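Local coordinates for putative SAM-dependent O-methyltranferase (Podospora anserina, PDB 4YMH), which probably transfers a methyl group from S-adenosylmethionine to an oxygen of its substrate, as a member of the cation-dependent O-methyltransferase family, at residues Ile217-Leu222 with Gly227-Arg232. Sequence-based numbering, arbitrary orientation.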
loop_
_atom_site.group_PDB
_atom_site.type_symbol
_atom_site.label_atom_id
_atom_site.label_comp_id
_atom_site.label_asym_id
_atom_site.label_seq_id
_atom_site.Cartn_x
_atom_site.Cartn_y
_atom_site.Cartn_z
ATOM N N ILE A 217 -13.894 13.246 -1.630
ATOM C CA ILE A 217 -12.899 12.179 -1.640
ATOM C C ILE A 217 -12.542 11.602 -0.279
ATOM O O ILE A 217 -12.619 12.290 0.740
ATOM C CB ILE A 217 -11.582 12.672 -2.296
ATOM C CG1 ILE A 217 -11.097 13.971 -1.640
ATOM C CG2 ILE A 217 -11.775 12.867 -3.790
ATOM C CD1 ILE A 217 -9.757 14.490 -2.167
ATOM N N ASP A 218 -12.142 10.330 -0.288
ATOM C CA ASP A 218 -11.452 9.695 0.834
ATOM C C ASP A 218 -9.960 9.660 0.527
ATOM O O ASP A 218 -9.552 9.362 -0.607
ATOM C CB ASP A 218 -11.957 8.264 1.091
ATOM C CG ASP A 218 -13.329 8.223 1.747
ATOM O OD1 ASP A 218 -13.718 9.207 2.421
ATOM O OD2 ASP A 218 -14.016 7.188 1.589
ATOM N N VAL A 219 -9.154 9.957 1.545
ATOM C CA VAL A 219 -7.709 10.063 1.394
ATOM C C VAL A 219 -6.956 9.155 2.352
ATOM O O VAL A 219 -7.303 9.045 3.541
ATOM C CB VAL A 219 -7.229 11.517 1.632
ATOM C CG1 VAL A 219 -5.705 11.621 1.474
ATOM C CG2 VAL A 219 -7.961 12.490 0.705
ATOM N N LEU A 220 -5.920 8.504 1.836
ATOM C CA LEU A 220 -5.003 7.769 2.698
ATOM C C LEU A 220 -3.585 8.076 2.290
ATOM O O LEU A 220 -3.175 7.736 1.175
ATOM C CB LEU A 220 -5.231 6.262 2.615
ATOM C CG LEU A 220 -4.198 5.463 3.405
ATOM C CD1 LEU A 220 -4.400 5.747 4.907
ATOM C CD2 LEU A 220 -4.330 3.964 3.113
ATOM N N LEU A 221 -2.843 8.710 3.187
ATOM C CA LEU A 221 -1.434 8.985 2.952
ATOM C C LEU A 221 -0.637 7.823 3.506
ATOM O O LEU A 221 -0.427 7.707 4.710
ATOM C CB LEU A 221 -1.016 10.317 3.588
ATOM C CG LEU A 221 0.458 10.718 3.413
ATOM C CD1 LEU A 221 0.993 10.434 2.011
ATOM C CD2 LEU A 221 0.678 12.211 3.792
ATOM N N LEU A 222 -0.244 6.938 2.595
ATOM C CA LEU A 222 0.456 5.694 2.902
ATOM C C LEU A 222 1.961 5.891 3.059
ATOM O O LEU A 222 2.639 6.367 2.120
ATOM C CB LEU A 222 0.169 4.684 1.793
ATOM C CG LEU A 222 0.204 3.202 2.142
ATOM C CD1 LEU A 222 -0.786 2.920 3.253
ATOM C CD2 LEU A 222 -0.108 2.375 0.902
ATOM N N GLY A 227 6.335 8.174 0.127
ATOM C CA GLY A 227 5.020 8.681 0.492
ATOM C C GLY A 227 4.066 8.550 -0.682
ATOM O O GLY A 227 4.302 9.124 -1.740
ATOM N N VAL A 228 2.985 7.796 -0.499
ATOM C CA VAL A 228 2.024 7.609 -1.584
ATOM C C VAL A 228 0.630 7.987 -1.119
ATOM O O VAL A 228 0.084 7.351 -0.222
ATOM C CB VAL A 228 2.011 6.160 -2.087
ATOM C CG1 VAL A 228 0.922 5.968 -3.161
ATOM C CG2 VAL A 228 3.411 5.764 -2.605
ATOM N N THR A 229 0.062 9.030 -1.709
ATOM C CA THR A 229 -1.300 9.393 -1.367
ATOM C C THR A 229 -2.290 8.640 -2.253
ATOM O O THR A 229 -2.237 8.731 -3.473
ATOM C CB THR A 229 -1.541 10.906 -1.484
ATOM O OG1 THR A 229 -0.594 11.604 -0.651
ATOM C CG2 THR A 229 -2.940 11.228 -1.023
ATOM N N GLN A 230 -3.183 7.878 -1.621
ATOM C CA GLN A 230 -4.281 7.192 -2.311
ATOM C C GLN A 230 -5.531 8.045 -2.206
ATOM O O GLN A 230 -5.902 8.486 -1.112
ATOM C CB GLN A 230 -4.551 5.805 -1.691
ATOM C CG GLN A 230 -3.337 4.887 -1.717
ATOM C CD GLN A 230 -3.616 3.503 -1.165
ATOM O OE1 GLN A 230 -4.695 3.227 -0.643
ATOM N NE2 GLN A 230 -2.643 2.619 -1.297
ATOM N N ILE A 231 -6.195 8.263 -3.330
ATOM C CA ILE A 231 -7.403 9.083 -3.345
ATOM C C ILE A 231 -8.522 8.310 -4.029
ATOM O O ILE A 231 -8.316 7.754 -5.109
ATOM C CB ILE A 231 -7.179 10.422 -4.077
ATOM C CG1 ILE A 231 -6.001 11.194 -3.462
ATOM C CG2 ILE A 231 -8.453 11.257 -4.050
ATOM C CD1 ILE A 231 -5.614 12.461 -4.252
ATOM N N ARG A 232 -9.698 8.266 -3.407
ATOM C CA ARG A 232 -10.857 7.660 -4.075
ATOM C C ARG A 232 -12.060 8.565 -3.899
ATOM O O ARG A 232 -12.068 9.418 -3.022
ATOM C CB ARG A 232 -11.161 6.258 -3.515
ATOM C CG ARG A 232 -11.612 6.253 -2.061
ATOM C CD ARG A 232 -11.939 4.844 -1.520
ATOM N NE ARG A 232 -13.154 4.285 -2.119
ATOM C CZ ARG A 232 -14.379 4.393 -1.601
ATOM N NH1 ARG A 232 -14.578 5.038 -0.450
ATOM N NH2 ARG A 232 -15.413 3.857 -2.234
#
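V228 and L222 form a hydrogen-bonded antiparallel pair, V228 N giving a nearly straight bond (175°) to L222 O and V228 O accepting from L222 N. At T229, opposite L221 in a non-hydrogen-bonded pair, OG1 lies 3.3 Å from L221 CD1, while CG2, anti to the backbone N, reaches V219 CG1 at 3.7 Å; L211 of helix 194-212 covers this face. Q230 restores the double backbone bond with L220 (Q230 N to L220 O 2.8 Å). Its extended side chain runs alongside L220, OE1 3.8 Å from L220 CD2, and its NE2 lies 3.4 Å from L222 CD2. I231 returns to the T229 face and packs CG2 on I217 CG2 at 3.7 Å. On the opposite face R232, bent at chi3 (-69°), brings NH1 to D218 OD2 at 3.0 Å, a salt bridge with a weak hydrogen bond; NH2 pairs with D235, while K234 holds D218 OD1. A leucine in place of R232 would probably deprive D235 of its salt-bridge partner and D218 OD2 of NH1. Strands 163° apart, joined by a short turn, make the C-terminal beta hairpin, 228-233 antiparallel beside 167-171 and 217-222 outermost within the chain: the 3-2-1-4-5-7-6 order of the class I methyltransferase Rossmann-like fold.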